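Local coordinates for UL18 protein (PDB 3D2U) that probably helps the virus evade host natural killer cells, as an MHC class I-like glycoprotein that engages the inhibitory receptor LILRB1, at residues His190-Gly195 against Thr210-Phe215; Gly195-Gln200 against Ile276-Thr281; Ala205-Thr210 against Cys253-Phe258; Thr222-Gly227 against Asn262-Val267. The protein carries 4 engineered substitutions. All coordinates share one frame; numbering follows the deposited sequence.

In the fold
All four contacts lie in the immunoglobulin C1-type domain, a sandwich of two antiparallel sheets. Contacts 1 and 3 pair neighbouring strands of the four-stranded sheet, with strand 204-214 serving both; contact 4 pairs two strands of the three-stranded sheet. Contact 2 brings the first and last strands of the domain together at one margin of the sandwich. The disulfide between Cys209 SG and Cys265 SG, 2.0 Å, joins contact 3 to contact 4 through the core, their centres about 10 Å apart. The centres of contacts 2 and 3 are about 7 Å apart. In contact 1 the side chain of His190 lies about 8 Å from a bound N-acetylglucosamine.

Contact 1: residues His190-Gly195 against Thr210-Phe215; sequences HPVVKG and TSYGFF
Pro191 and Phe214 meet obliquely where strand 192-201 is about to begin and strand 204-214 is ending, with Pro191 CB 3.8 Å from Phe214 CB. Phe214 CG lies between its own backbone N and carbonyl carbon (chi1 55°), which turns the ring away from the proline and leaves mainly CB, CG and CD2 to touch it. Proline suits this place because its compact ring also rests on Ser211, the two CB atoms of Pro191 and Ser211 being 3.7 Å apart. Beside them Val193 CG2 comes to 3.7 Å from Ser211 OG, and this face of the antiparallel pair turns into the sandwich, onto Val267.

The opposite face carries Val192, Lys194, Thr210 and Tyr212. Tyr212 presents its ring edge to the first strand: CD1 lies 3.3 Å from Val192 O, which is in the ring plane, and CE1 is 4.0 Å from Lys194 CB. Thr210 CG2 sits over the rim of one face of the same ring. The lysine chain runs out extended, leading its amino end away. Another protein's chain packs apolar side chains on Val192, Lys194 and Tyr212, and its backbone bonds to Thr210 OG1.

Backbone bonds join Val192 to Tyr212 and Lys194 to Thr210, two for each pair; Thr210 N to Lys194 O is 2.8 Å. Gly213, with positive phi, makes a G1 bulge with Phe214 opposite Phe249. The chemistry implies that main-chain bonds hold the strands together, while one face packs into the core and the other against another protein's chain; Ser211 OG is buried with no partner in the model.

Contact 2: residues Gly195-Gln200 against Ile276-Thr281; sequences GGVRNQ and IPISVT
Gly195 and Gly196 lie against Ile278 at a margin of the immunoglobulin sandwich, where its first strand, 192-201, meets its last, 273-279. Their axes run nearly parallel, 8° apart, yet the two segments share no hydrogen bond: each strand pairs within its own sheet, and what joins them is packing.

At Gly195 the bare backbone is itself the packing surface. Ile278 CD1 comes to 3.7 Å from Gly195 CA, an approach that a residue without CB permits. Gly196 follows, its N only 3.3 Å from Ile278 CG1. The isoleucine lays that branch across both glycines with chi1 at -108°, well off a staggered position, which suggests some strain. Gly196 CA also points a hydrogen at Ile278 O, 3.5 Å from carbon to oxygen. Within its own sheet Gly196 bonds through its backbone to Phe208.

Val197 supplies the first real side chain to the contact. A branched apolar group fits here because Ile257 also lies against it. Across from it Ile278 and Ser279 together form a classic bulge opposite Tyr263, and Ser279 OG is held by Gln261 O. Val197 CG1, anti to the carbonyl carbon (chi1 -62°), reaches between these two bulge residues. On one of them it meets the backbone, Val197 CG1 lying 3.5 Å from Ile278 O. On the other it meets the side chain, and there Val197 CG1 and Ser279 CB are 3.3 Å apart, tighter than usual for two carbons.

Contact 3: residues Ala205-Thr210 against Cys253-Phe258; sequences AEAFCT and CYVAIF
Ala205 and Ile257, Ala207 and Val255, and Cys209 and Cys253 are the three hydrogen-bonded pairs of this antiparallel contact, each joined by two backbone bonds. The shortest is Ala205 N to Ile257 O, 2.7 Å. At the other end Cys253 N approaches Cys209 O from above the carbonyl plane, 39° out of it, at 3.0 Å.

Between these pairs stand Glu206 and Tyr254. The glutamate reaches out with CG anti to its backbone N (chi1 -176°) and lays OE2 3.7 Å from Tyr254 CD1, the carboxylate turned 39° from the ring plane. Its OE1 is taken by Arg198 in a salt bridge, and a basic side chain of another protein's chain makes a cation-pi contact with Tyr254, so this mixed face, with an acid and aromatic rings, meets other chains.

The other face is apolar. Ala207 CB lies 4.0 Å from Val255 CG2 and equally far from Ile257 CG2; alanine is small enough for two branched neighbours to pack against its CB. Both cysteines also point this way, Cys209 bonded to Cys265 and Cys253 to Cys238.

The paired strands are the middle two of the four-stranded sheet, with strand 192-201 beyond one and strand 237-243 beyond the other. Their apolar face looks across the sandwich to Phe223 of strand 220-226 and Ile278 of strand 273-279.

Contact 4: residues Thr222-Gly227 against Asn262-Val267; sequences TFIHYG and NYTCRV
Tyr226 and Thr264 cross at about a right angle on the outer face of the three-stranded immunoglobulin sheet, where strand 220-226 runs antiparallel to strand 262-268. From Tyr226 CB, 3.6 Å from Asn262 O, the side chain sets out with CG anti to the carbonyl carbon (chi1 -68°). That torsion swings the ring along the neighbouring strand: CD1 lies 3.8 Å from Thr264 CG2, and CE1 comes to 3.4 Å from the same methyl, which sits near the ring plane at its edge. Ile224 CG2 lies over the rim of one face of the Tyr226 ring. At the tip OH bonds to Glu275 OE2. Glu275 also makes a salt bridge to Arg266 NE, and a weak bond from Thr264 OG1 reaches it too. Tyrosine and arginine suit their places because both are long enough to bring polar ends to this one carboxylate while their apolar parts lie along the strands.

The opposite face turns into the sandwich, and Phe223, His225 and Tyr263 lie on it, with Cys265. His225 and Tyr263 are nearly parallel, planes 16° apart, but slid so far that the rings barely overlap. His225 CA sits over the tyrosine face, 4.0 Å from the centroid of the Tyr263 ring, a CH-pi contact. Farther along, Cys265 SG stands above the Phe223 ring, 5.4 Å from its centroid.

Backbone bonds join the strands beneath, a nearly straight one running from Ile224 N to Thr264 O. Back on the outer face, Ile224 points its chain over the arginine, and Ile224 CD1 rests 3.8 Å above the centre of the flat Arg266 guanidinium.

Contact 1: residues His190-Gly195 against Thr210-Phe215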
loop_
_atom_site.group_PDB
_atom_site.type_symbol
_atom_site.label_atom_id
_atom_site.label_comp_id
_atom_site.label_asym_id
_atom_site.label_seq_id
_atom_site.Cartn_x
_atom_site.Cartn_y
_atom_site.Cartn_z
ATOM N N HIS A 190 12.231 19.644 -10.852
ATOM C CA HIS A 190 12.316 19.798 -9.406
ATOM C C HIS A 190 10.948 20.062 -8.777
ATOM O O HIS A 190 10.070 20.648 -9.400
ATOM C CB HIS A 190 13.318 20.905 -9.060
ATOM C CG HIS A 190 14.693 20.650 -9.600
ATOM N ND1 HIS A 190 15.316 19.425 -9.491
ATOM C CD2 HIS A 190 15.558 21.452 -10.268
ATOM C CE1 HIS A 190 16.501 19.482 -10.070
ATOM N NE2 HIS A 190 16.673 20.700 -10.549
ATOM N N PRO A 191 10.762 19.630 -7.525
ATOM C CA PRO A 191 9.495 19.807 -6.817
ATOM C C PRO A 191 9.199 21.203 -6.298
ATOM O O PRO A 191 10.086 22.037 -6.142
ATOM C CB PRO A 191 9.626 18.825 -5.663
ATOM C CG PRO A 191 11.088 19.009 -5.277
ATOM C CD PRO A 191 11.782 19.016 -6.643
ATOM N N VAL A 192 7.921 21.431 -6.046
ATOM C CA VAL A 192 7.445 22.644 -5.420
ATOM C C VAL A 192 7.489 22.061 -4.009
ATOM O O VAL A 192 7.015 20.950 -3.804
ATOM C CB VAL A 192 5.976 22.949 -5.859
ATOM C CG1 VAL A 192 5.301 23.893 -4.872
ATOM C CG2 VAL A 192 5.953 23.555 -7.262
ATOM N N VAL A 193 8.116 22.755 -3.067
ATOM C CA VAL A 193 8.214 22.247 -1.703
ATOM C C VAL A 193 7.444 23.148 -0.740
ATOM O O VAL A 193 7.525 24.367 -0.824
ATOM C CB VAL A 193 9.707 22.139 -1.243
ATOM C CG1 VAL A 193 9.789 21.715 0.220
ATOM C CG2 VAL A 193 10.452 21.135 -2.111
ATOM N N LYS A 194 6.681 22.542 0.160
ATOM C CA LYS A 194 5.904 23.302 1.128
ATOM C C LYS A 194 6.014 22.659 2.496
ATOM O O LYS A 194 6.019 21.431 2.607
ATOM C CB LYS A 194 4.441 23.368 0.694
ATOM C CG LYS A 194 3.557 24.096 1.673
ATOM C CD LYS A 194 2.251 24.500 1.018
ATOM C CE LYS A 194 1.415 25.351 1.958
ATOM N NZ LYS A 194 0.530 26.234 1.167
ATOM N N GLY A 195 6.106 23.485 3.536
ATOM C CA GLY A 195 6.222 22.943 4.879
ATOM C C GLY A 195 5.666 23.862 5.948
ATOM O O GLY A 195 5.352 25.020 5.678
ATOM N N THR A 210 6.211 18.635 2.326
ATOM C CA THR A 210 5.777 17.868 1.148
ATOM C C THR A 210 6.359 18.369 -0.182
ATOM O O THR A 210 6.479 19.576 -0.404
ATOM C CB THR A 210 4.235 17.896 1.030
ATOM O OG1 THR A 210 3.655 17.469 2.266
ATOM C CG2 THR A 210 3.757 16.993 -0.090
ATOM N N SER A 211 6.719 17.430 -1.054
ATOM C CA SER A 211 7.270 17.750 -2.367
ATOM C C SER A 211 6.238 17.388 -3.440
ATOM O O SER A 211 5.661 16.298 -3.420
ATOM C CB SER A 211 8.588 16.993 -2.590
ATOM O OG SER A 211 9.614 17.518 -1.757
ATOM N N TYR A 212 6.015 18.312 -4.370
ATOM C CA TYR A 212 5.023 18.139 -5.428
ATOM C C TYR A 212 5.578 18.213 -6.853
ATOM O O TYR A 212 6.437 19.044 -7.154
ATOM C CB TYR A 212 3.928 19.213 -5.319
ATOM C CG TYR A 212 3.304 19.417 -3.951
ATOM C CD1 TYR A 212 3.977 20.127 -2.943
ATOM C CD2 TYR A 212 2.009 18.961 -3.686
ATOM C CE1 TYR A 212 3.370 20.381 -1.708
ATOM C CE2 TYR A 212 1.387 19.218 -2.453
ATOM C CZ TYR A 212 2.075 19.927 -1.472
ATOM O OH TYR A 212 1.475 20.189 -0.258
ATOM N N GLY A 213 5.060 17.348 -7.722
ATOM C CA GLY A 213 5.442 17.334 -9.124
ATOM C C GLY A 213 6.897 17.175 -9.528
ATOM O O GLY A 213 7.376 17.889 -10.406
ATOM N N PHE A 214 7.606 16.229 -8.932
ATOM C CA PHE A 214 8.989 16.045 -9.314
ATOM C C PHE A 214 9.151 14.813 -10.168
ATOM O O PHE A 214 8.359 13.883 -10.083
ATOM C CB PHE A 214 9.916 15.973 -8.081
ATOM C CG PHE A 214 9.534 14.921 -7.059
ATOM C CD1 PHE A 214 10.228 13.716 -6.984
ATOM C CD2 PHE A 214 8.524 15.169 -6.125
ATOM C CE1 PHE A 214 9.929 12.775 -5.977
ATOM C CE2 PHE A 214 8.217 14.245 -5.125
ATOM C CZ PHE A 214 8.923 13.043 -5.048
ATOM N N PHE A 215 10.194 14.849 -10.994
ATOM C CA PHE A 215 10.582 13.782 -11.895
ATOM C C PHE A 215 12.071 14.008 -12.189
ATOM O O PHE A 215 12.481 15.118 -12.497
ATOM C CB PHE A 215 9.793 13.887 -13.210
ATOM C CG PHE A 215 10.267 12.941 -14.257
ATOM C CD1 PHE A 215 10.026 11.573 -14.127
ATOM C CD2 PHE A 215 10.997 13.398 -15.348
ATOM C CE1 PHE A 215 10.508 10.672 -15.069
ATOM C CE2 PHE A 215 11.486 12.497 -16.301
ATOM C CZ PHE A 215 11.241 11.135 -16.158
#

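Contact 2: residues Gly195-Gln200 against Ile276-Thr281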
loop_
_atom_site.group_PDB
_atom_site.type_symbol
_atom_site.label_atom_id
_atom_site.label_comp_id
_atom_site.label_asym_id
_atom_site.label_seq_id
_atom_site.Cartn_x
_atom_site.Cartn_y
_atom_site.Cartn_z
ATOM N N GLY A 195 6.106 23.485 3.536
ATOM C CA GLY A 195 6.222 22.943 4.879
ATOM C C GLY A 195 5.666 23.862 5.948
ATOM O O GLY A 195 5.352 25.020 5.678
ATOM N N GLY A 196 5.549 23.350 7.169
ATOM C CA GLY A 196 5.041 24.157 8.264
ATOM C C GLY A 196 4.869 23.305 9.501
ATOM O O GLY A 196 5.379 22.179 9.555
ATOM N N VAL A 197 4.181 23.846 10.504
ATOM C CA VAL A 197 3.904 23.099 11.727
ATOM C C VAL A 197 2.405 23.191 11.964
ATOM O O VAL A 197 1.761 24.154 11.542
ATOM C CB VAL A 197 4.706 23.638 12.954
ATOM C CG1 VAL A 197 6.189 23.481 12.693
ATOM C CG2 VAL A 197 4.374 25.102 13.213
ATOM N N ARG A 198 1.849 22.173 12.610
ATOM C CA ARG A 198 0.414 22.124 12.867
ATOM C C ARG A 198 0.129 21.291 14.111
ATOM O O ARG A 198 1.052 20.788 14.755
ATOM C CB ARG A 198 -0.300 21.498 11.657
ATOM C CG ARG A 198 0.227 20.104 11.297
ATOM C CD ARG A 198 -0.442 19.487 10.056
ATOM N NE ARG A 198 -0.174 18.049 10.012
ATOM C CZ ARG A 198 -0.716 17.202 9.136
ATOM N NH1 ARG A 198 -1.561 17.645 8.213
ATOM N NH2 ARG A 198 -0.429 15.905 9.199
ATOM N N ASN A 199 -1.154 21.169 14.439
ATOM C CA ASN A 199 -1.625 20.375 15.576
ATOM C C ASN A 199 -0.851 20.546 16.887
ATOM O O ASN A 199 -0.327 19.587 17.458
ATOM C CB ASN A 199 -1.673 18.895 15.169
ATOM C CG ASN A 199 -2.415 18.680 13.858
ATOM O OD1 ASN A 199 -3.378 19.387 13.554
ATOM N ND2 ASN A 199 -1.973 17.698 13.076
ATOM N N GLN A 200 -0.819 21.783 17.339
ATOM C CA GLN A 200 -0.146 22.097 18.587
ATOM C C GLN A 200 -0.821 21.334 19.719
ATOM O O GLN A 200 -2.047 21.291 19.772
ATOM C CB GLN A 200 -0.228 23.593 18.898
ATOM C CG GLN A 200 0.453 24.007 20.189
ATOM C CD GLN A 200 1.950 24.076 20.037
ATOM O OE1 GLN A 200 2.482 24.068 18.921
ATOM N NE2 GLN A 200 2.647 24.132 21.167
ATOM N N ILE A 276 13.866 25.276 3.298
ATOM C CA ILE A 276 12.862 26.234 3.752
ATOM C C ILE A 276 12.600 26.138 5.259
ATOM O O ILE A 276 12.663 25.055 5.848
ATOM C CB ILE A 276 11.486 26.037 3.006
ATOM C CG1 ILE A 276 10.857 24.675 3.360
ATOM C CG2 ILE A 276 11.682 26.142 1.503
ATOM C CD1 ILE A 276 11.639 23.470 2.872
ATOM N N PRO A 277 12.329 27.287 5.906
ATOM C CA PRO A 277 12.050 27.322 7.347
ATOM C C PRO A 277 10.699 26.656 7.578
ATOM O O PRO A 277 9.762 26.860 6.808
ATOM C CB PRO A 277 12.026 28.822 7.661
ATOM C CG PRO A 277 11.558 29.432 6.364
ATOM C CD PRO A 277 12.349 28.652 5.346
ATOM N N ILE A 278 10.600 25.843 8.622
ATOM C CA ILE A 278 9.353 25.153 8.882
ATOM C C ILE A 278 8.715 25.579 10.230
ATOM O O ILE A 278 7.492 25.655 10.347
ATOM C CB ILE A 278 9.601 23.618 8.639
ATOM C CG1 ILE A 278 8.875 23.230 7.347
ATOM C CG2 ILE A 278 9.238 22.773 9.830
ATOM C CD1 ILE A 278 9.129 21.820 6.863
ATOM N N SER A 279 9.546 25.908 11.217
ATOM C CA SER A 279 9.075 26.434 12.511
ATOM C C SER A 279 10.183 27.362 13.015
ATOM O O SER A 279 11.364 26.988 12.998
ATOM C CB SER A 279 8.782 25.324 13.536
ATOM O OG SER A 279 9.957 24.645 13.934
ATOM N N VAL A 280 9.804 28.568 13.447
ATOM C CA VAL A 280 10.780 29.557 13.915
ATOM C C VAL A 280 10.697 30.118 15.345
ATOM O O VAL A 280 9.651 30.598 15.783
ATOM C CB VAL A 280 10.831 30.790 12.963
ATOM C CG1 VAL A 280 11.851 30.547 11.858
ATOM C CG2 VAL A 280 9.449 31.055 12.363
ATOM N N THR A 281 11.850 30.056 16.024
ATOM C CA THR A 281 12.146 30.573 17.377
ATOM C C THR A 281 12.655 29.598 18.441
ATOM O O THR A 281 11.844 28.958 19.145
ATOM C CB THR A 281 10.999 31.396 17.976
ATOM O OG1 THR A 281 10.913 32.641 17.276
ATOM C CG2 THR A 281 11.273 31.711 19.453
ATOM O OXT THR A 281 13.896 29.514 18.574
#

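Contact 3: residues Ala205-Thr210 against Cys253-Phe258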
loop_
_atom_site.group_PDB
_atom_site.type_symbol
_atom_site.label_atom_id
_atom_site.label_comp_id
_atom_site.label_asym_id
_atom_site.label_seq_id
_atom_site.Cartn_x
_atom_site.Cartn_y
_atom_site.Cartn_z
ATOM N N ALA A 205 4.216 19.726 18.861
ATOM C CA ALA A 205 3.587 20.071 17.582
ATOM C C ALA A 205 4.041 19.102 16.502
ATOM O O ALA A 205 4.901 18.253 16.745
ATOM C CB ALA A 205 3.936 21.506 17.181
ATOM N N GLU A 206 3.454 19.207 15.316
ATOM C CA GLU A 206 3.854 18.333 14.223
ATOM C C GLU A 206 4.366 19.155 13.053
ATOM O O GLU A 206 3.671 20.034 12.544
ATOM C CB GLU A 206 2.689 17.473 13.741
ATOM C CG GLU A 206 3.098 16.486 12.658
ATOM C CD GLU A 206 1.971 15.562 12.262
ATOM O OE1 GLU A 206 1.058 16.001 11.533
ATOM O OE2 GLU A 206 1.994 14.396 12.700
ATOM N N ALA A 207 5.589 18.868 12.638
ATOM C CA ALA A 207 6.182 19.557 11.508
ATOM C C ALA A 207 5.929 18.689 10.277
ATOM O O ALA A 207 5.938 17.460 10.369
ATOM C CB ALA A 207 7.680 19.736 11.742
ATOM N N PHE A 208 5.677 19.317 9.138
ATOM C CA PHE A 208 5.448 18.574 7.901
ATOM C C PHE A 208 6.195 19.260 6.762
ATOM O O PHE A 208 6.518 20.442 6.850
ATOM C CB PHE A 208 3.947 18.500 7.570
ATOM C CG PHE A 208 3.334 19.828 7.199
ATOM C CD1 PHE A 208 3.376 20.296 5.886
ATOM C CD2 PHE A 208 2.715 20.612 8.168
ATOM C CE1 PHE A 208 2.811 21.527 5.549
ATOM C CE2 PHE A 208 2.146 21.844 7.838
ATOM C CZ PHE A 208 2.193 22.300 6.527
ATOM N N CYS A 209 6.475 18.501 5.706
ATOM C CA CYS A 209 7.170 18.998 4.524
ATOM C C CYS A 209 6.835 18.077 3.363
ATOM O O CYS A 209 7.160 16.890 3.407
ATOM C CB CYS A 209 8.676 18.993 4.739
ATOM S SG CYS A 209 9.608 19.809 3.399
ATOM N N THR A 210 6.211 18.635 2.326
ATOM C CA THR A 210 5.777 17.868 1.148
ATOM C C THR A 210 6.359 18.369 -0.182
ATOM O O THR A 210 6.479 19.576 -0.404
ATOM C CB THR A 210 4.235 17.896 1.030
ATOM O OG1 THR A 210 3.655 17.469 2.266
ATOM C CG2 THR A 210 3.757 16.993 -0.090
ATOM N N CYS A 253 6.106 14.239 4.272
ATOM C CA CYS A 253 6.732 13.657 5.466
ATOM C C CYS A 253 6.348 14.489 6.695
ATOM O O CYS A 253 5.916 15.631 6.553
ATOM C CB CYS A 253 8.264 13.649 5.312
ATOM S SG CYS A 253 8.894 12.998 3.718
ATOM N N TYR A 254 6.525 13.928 7.893
ATOM C CA TYR A 254 6.188 14.634 9.134
ATOM C C TYR A 254 7.114 14.218 10.293
ATOM O O TYR A 254 7.760 13.184 10.197
ATOM C CB TYR A 254 4.703 14.347 9.494
ATOM C CG TYR A 254 4.385 12.895 9.820
ATOM C CD1 TYR A 254 4.640 12.361 11.091
ATOM C CD2 TYR A 254 3.878 12.037 8.845
ATOM C CE1 TYR A 254 4.407 11.012 11.371
ATOM C CE2 TYR A 254 3.639 10.680 9.125
ATOM C CZ TYR A 254 3.910 10.179 10.383
ATOM O OH TYR A 254 3.720 8.832 10.634
ATOM N N VAL A 255 7.195 15.036 11.352
ATOM C CA VAL A 255 7.977 14.731 12.573
ATOM C C VAL A 255 7.347 15.354 13.795
ATOM O O VAL A 255 6.848 16.478 13.735
ATOM C CB VAL A 255 9.395 15.345 12.687
ATOM C CG1 VAL A 255 10.412 14.263 12.926
ATOM C CG2 VAL A 255 9.707 16.254 11.556
ATOM N N ALA A 256 7.433 14.655 14.918
ATOM C CA ALA A 256 6.909 15.205 16.152
ATOM C C ALA A 256 8.001 16.106 16.742
ATOM O O ALA A 256 9.129 15.666 16.961
ATOM C CB ALA A 256 6.552 14.085 17.111
ATOM N N ILE A 257 7.665 17.370 16.982
ATOM C CA ILE A 257 8.628 18.322 17.536
ATOM C C ILE A 257 8.070 19.093 18.738
ATOM O O ILE A 257 6.859 19.103 18.983
ATOM C CB ILE A 257 9.036 19.404 16.490
ATOM C CG1 ILE A 257 7.864 20.366 16.253
ATOM C CG2 ILE A 257 9.451 18.752 15.168
ATOM C CD1 ILE A 257 8.228 21.634 15.464
ATOM N N PHE A 258 8.967 19.730 19.484
ATOM C CA PHE A 258 8.559 20.583 20.584
ATOM C C PHE A 258 8.322 21.873 19.811
ATOM O O PHE A 258 9.160 22.254 18.986
ATOM C CB PHE A 258 9.691 20.744 21.613
ATOM C CG PHE A 258 9.753 19.622 22.628
ATOM C CD1 PHE A 258 10.925 18.896 22.823
ATOM C CD2 PHE A 258 8.628 19.282 23.368
ATOM C CE1 PHE A 258 10.970 17.841 23.738
ATOM C CE2 PHE A 258 8.659 18.230 24.286
ATOM C CZ PHE A 258 9.825 17.508 24.472
#

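Contact 4: residues Thr222-Gly227 against Asn262-Val267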
loop_
_atom_site.group_PDB
_atom_site.type_symbol
_atom_site.label_atom_id
_atom_site.label_comp_id
_atom_site.label_asym_id
_atom_site.label_seq_id
_atom_site.Cartn_x
_atom_site.Cartn_y
_atom_site.Cartn_z
ATOM N N THR A 222 14.431 15.813 4.284
ATOM C CA THR A 222 14.949 15.724 5.646
ATOM C C THR A 222 14.575 16.960 6.468
ATOM O O THR A 222 14.459 18.062 5.938
ATOM C CB THR A 222 16.486 15.606 5.603
ATOM O OG1 THR A 222 16.850 14.690 4.566
ATOM C CG2 THR A 222 17.030 15.104 6.922
ATOM N N PHE A 223 14.365 16.775 7.763
ATOM C CA PHE A 223 14.054 17.910 8.626
ATOM C C PHE A 223 15.350 18.255 9.301
ATOM O O PHE A 223 16.062 17.368 9.762
ATOM C CB PHE A 223 13.041 17.549 9.714
ATOM C CG PHE A 223 11.696 17.236 9.186
ATOM C CD1 PHE A 223 11.340 15.919 8.891
ATOM C CD2 PHE A 223 10.797 18.263 8.913
ATOM C CE1 PHE A 223 10.107 15.636 8.329
ATOM C CE2 PHE A 223 9.563 17.986 8.349
ATOM C CZ PHE A 223 9.216 16.670 8.055
ATOM N N ILE A 224 15.690 19.529 9.353
ATOM C CA ILE A 224 16.917 19.865 10.040
ATOM C C ILE A 224 16.541 20.578 11.324
ATOM O O ILE A 224 15.882 21.625 11.322
ATOM C CB ILE A 224 17.868 20.748 9.210
ATOM C CG1 ILE A 224 17.979 20.228 7.769
ATOM C CG2 ILE A 224 19.257 20.715 9.857
ATOM C CD1 ILE A 224 18.528 18.827 7.650
ATOM N N HIS A 225 16.946 19.959 12.421
ATOM C CA HIS A 225 16.682 20.460 13.746
ATOM C C HIS A 225 17.827 21.349 14.204
ATOM O O HIS A 225 18.933 20.877 14.432
ATOM C CB HIS A 225 16.511 19.270 14.695
ATOM C CG HIS A 225 16.354 19.647 16.135
ATOM N ND1 HIS A 225 15.663 20.770 16.542
ATOM C CD2 HIS A 225 16.741 19.015 17.268
ATOM C CE1 HIS A 225 15.628 20.809 17.861
ATOM N NE2 HIS A 225 16.273 19.756 18.328
ATOM N N TYR A 226 17.560 22.645 14.301
ATOM C CA TYR A 226 18.561 23.574 14.781
ATOM C C TYR A 226 18.179 23.767 16.244
ATOM O O TYR A 226 17.431 24.684 16.604
ATOM C CB TYR A 226 18.514 24.887 13.986
ATOM C CG TYR A 226 18.946 24.736 12.531
ATOM C CD1 TYR A 226 18.007 24.756 11.493
ATOM C CD2 TYR A 226 20.293 24.549 12.192
ATOM C CE1 TYR A 226 18.395 24.591 10.154
ATOM C CE2 TYR A 226 20.690 24.384 10.854
ATOM C CZ TYR A 226 19.734 24.407 9.842
ATOM O OH TYR A 226 20.110 24.251 8.523
ATOM N N GLY A 227 18.667 22.844 17.070
ATOM C CA GLY A 227 18.369 22.869 18.489
ATOM C C GLY A 227 18.832 21.586 19.153
ATOM O O GLY A 227 19.577 20.804 18.557
ATOM N N ASN A 262 13.690 25.307 16.353
ATOM C CA ASN A 262 13.924 25.849 15.021
ATOM C C ASN A 262 14.126 24.641 14.096
ATOM O O ASN A 262 15.042 23.848 14.298
ATOM C CB ASN A 262 15.203 26.713 14.985
ATOM C CG ASN A 262 14.963 28.161 15.387
ATOM O OD1 ASN A 262 13.825 28.621 15.467
ATOM N ND2 ASN A 262 16.053 28.897 15.618
ATOM N N TYR A 263 13.259 24.495 13.103
ATOM C CA TYR A 263 13.377 23.406 12.132
ATOM C C TYR A 263 13.248 23.965 10.731
ATOM O O TYR A 263 12.528 24.932 10.504
ATOM C CB TYR A 263 12.263 22.359 12.275
ATOM C CG TYR A 263 12.478 21.283 13.302
ATOM C CD1 TYR A 263 12.241 21.522 14.656
ATOM C CD2 TYR A 263 12.906 20.012 12.919
ATOM C CE1 TYR A 263 12.432 20.520 15.606
ATOM C CE2 TYR A 263 13.094 18.998 13.864
ATOM C CZ TYR A 263 12.855 19.266 15.204
ATOM O OH TYR A 263 13.059 18.279 16.137
ATOM N N THR A 264 13.936 23.326 9.793
ATOM C CA THR A 264 13.862 23.687 8.383
ATOM C C THR A 264 13.734 22.361 7.633
ATOM O O THR A 264 14.069 21.304 8.166
ATOM C CB THR A 264 15.138 24.392 7.875
ATOM O OG1 THR A 264 16.217 23.455 7.856
ATOM C CG2 THR A 264 15.501 25.576 8.761
ATOM N N CYS A 265 13.242 22.406 6.406
ATOM C CA CYS A 265 13.134 21.185 5.632
ATOM C C CYS A 265 14.099 21.260 4.459
ATOM O O CYS A 265 14.075 22.221 3.702
ATOM C CB CYS A 265 11.711 21.001 5.124
ATOM S SG CYS A 265 11.506 19.565 4.031
ATOM N N ARG A 266 14.950 20.247 4.327
ATOM C CA ARG A 266 15.928 20.186 3.246
ATOM C C ARG A 266 15.447 19.157 2.227
ATOM O O ARG A 266 15.152 18.016 2.587
ATOM C CB ARG A 266 17.311 19.788 3.803
ATOM C CG ARG A 266 18.435 19.675 2.758
ATOM C CD ARG A 266 19.808 19.382 3.409
ATOM N NE ARG A 266 20.263 20.483 4.264
ATOM C CZ ARG A 266 21.140 20.354 5.261
ATOM N NH1 ARG A 266 21.678 19.167 5.549
ATOM N NH2 ARG A 266 21.470 21.416 5.986
ATOM N N VAL A 267 15.345 19.562 0.964
ATOM C CA VAL A 267 14.897 18.645 -0.082
ATOM C C VAL A 267 15.922 18.588 -1.212
ATOM O O VAL A 267 16.220 19.599 -1.849
ATOM C CB VAL A 267 13.520 19.067 -0.665
ATOM C CG1 VAL A 267 13.155 18.173 -1.863
ATOM C CG2 VAL A 267 12.443 18.963 0.411
#